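Local coordinates for protein DegQ (Legionella fallonii, PDB 3PV2) that is an HtrA-family protease, probably degrading misfolded proteins, that self-compartmentalises by assembling into twelve-subunit particles from trypsin-like and PDZ domains, at residues Thr105-Leu108 with Arg112-Lys115. Sequence-based numbering, arbitrary orientation.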
# COMPACT_ATOMS: atom_id res chain seq x y z
N THR B 105 -26.54 27.37 -28.30
CA THR B 105 -27.19 28.64 -28.05
C THR B 105 -26.14 29.75 -28.08
O THR B 105 -25.10 29.71 -27.39
CB THR B 105 -27.97 28.58 -26.72
OG1 THR B 105 -28.79 27.41 -26.72
CG2 THR B 105 -28.85 29.76 -26.55
N VAL B 106 -26.44 30.76 -28.90
CA VAL B 106 -25.54 31.88 -29.05
C VAL B 106 -26.07 33.07 -28.27
O VAL B 106 -27.24 33.38 -28.40
CB VAL B 106 -25.37 32.19 -30.54
CG1 VAL B 106 -24.79 33.55 -30.76
CG2 VAL B 106 -24.47 31.09 -31.18
N THR B 107 -25.22 33.73 -27.48
CA THR B 107 -25.58 34.98 -26.81
C THR B 107 -24.80 36.18 -27.32
O THR B 107 -23.57 36.19 -27.31
CB THR B 107 -25.34 34.90 -25.29
OG1 THR B 107 -25.97 33.73 -24.76
CG2 THR B 107 -25.88 36.19 -24.54
N LEU B 108 -25.50 37.22 -27.69
CA LEU B 108 -24.90 38.42 -28.21
C LEU B 108 -24.63 39.36 -27.08
O LEU B 108 -25.20 39.28 -26.02
CB LEU B 108 -25.87 39.15 -29.16
CG LEU B 108 -26.48 38.40 -30.32
CD1 LEU B 108 -27.32 39.33 -31.23
CD2 LEU B 108 -25.42 37.66 -31.15
N ARG B 112 -29.53 39.14 -26.44
CA ARG B 112 -30.43 38.15 -27.03
C ARG B 112 -29.76 36.77 -26.99
O ARG B 112 -28.56 36.70 -27.23
CB ARG B 112 -30.71 38.52 -28.48
CG ARG B 112 -31.36 39.87 -28.69
CD ARG B 112 -31.60 40.16 -30.18
NE ARG B 112 -30.51 40.94 -30.77
CZ ARG B 112 -30.27 41.07 -32.07
NH1 ARG B 112 -31.05 40.47 -32.97
NH2 ARG B 112 -29.24 41.81 -32.49
N ARG B 113 -30.52 35.72 -26.66
CA ARG B 113 -30.03 34.33 -26.66
C ARG B 113 -30.66 33.63 -27.86
O ARG B 113 -31.88 33.47 -27.90
CB ARG B 113 -30.39 33.56 -25.39
CG ARG B 113 -29.86 34.11 -24.08
CD ARG B 113 -28.73 33.24 -23.49
NE ARG B 113 -29.19 31.97 -22.96
CZ ARG B 113 -28.47 30.84 -22.84
NH1 ARG B 113 -27.18 30.76 -23.22
NH2 ARG B 113 -29.06 29.75 -22.34
N LEU B 114 -29.85 33.24 -28.85
CA LEU B 114 -30.38 32.68 -30.11
C LEU B 114 -30.05 31.22 -30.29
O LEU B 114 -28.92 30.77 -29.99
CB LEU B 114 -29.85 33.46 -31.30
CG LEU B 114 -30.25 34.93 -31.24
CD1 LEU B 114 -29.34 35.76 -32.09
CD2 LEU B 114 -31.77 35.12 -31.63
N LYS B 115 -31.02 30.46 -30.78
CA LYS B 115 -30.79 29.08 -31.18
C LYS B 115 -29.90 29.08 -32.43
O LYS B 115 -30.13 29.82 -33.36
CB LYS B 115 -32.14 28.46 -31.47
CG LYS B 115 -32.16 26.98 -31.76
CD LYS B 115 -33.62 26.47 -31.72
CE LYS B 115 -33.80 25.32 -32.67
NZ LYS B 115 -32.57 24.43 -32.64
O HOH W 1 -24.88 31.47 -25.24
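Val106 and Leu114 grip each other by two backbone hydrogen bonds and so set the register of a beta hairpin, strands 101-107 and 113-122, in one of the two six-stranded barrels of the trypsin fold. Both bonds measure 2.7 Å, Val106 N to Leu114 O and Leu114 N to Val106 O, and both are nearly straight. A third bond, Leu108 N to Arg112 O, continues the pairing one step past the last bridge, to the mouth of the turn, while Thr105 and Thr107 give their outer backbone bonds to strand 32-40, placing the pair within the barrel wall.

How a long charged side chain can be laid across a neighbouring strand is illustrated by Arg113, which shares a face with both threonines. Its CB leaves the strand with CG anti to the carbonyl carbon (chi1 -60°), and CG passes 4.0 Å from Thr107 OG1. Bends at chi2 and chi3 then draw the chain back over strand 101-107: CD lies 3.1 Å from Thr107 OG1, a tight approach, and NE turns outward to bond Arg401 O of a second subunit. CZ is centred beneath the methyl of Thr105, CG2, at 3.9 Å, so that one guanidinium face is covered by carbon while Thr107 OG1 lies at its edge, in plane. At the tip, NH1 makes a weak bond to a water.

Beyond the strand ends, beside Leu114, Leu108 CD1 sits over the Arg112 guanidinium, towards its rim, 3.4 Å from NH2, and also touches Leu114 CD1. Asp110 pairs with that NH2, and Lys135 O takes NH1, which helps to hold the plane under the leucine methyl. The water at Arg113 also donates to Thr105 O and hydrogen-bonds Thr107 OG1, 2.6 Å from the water oxygen.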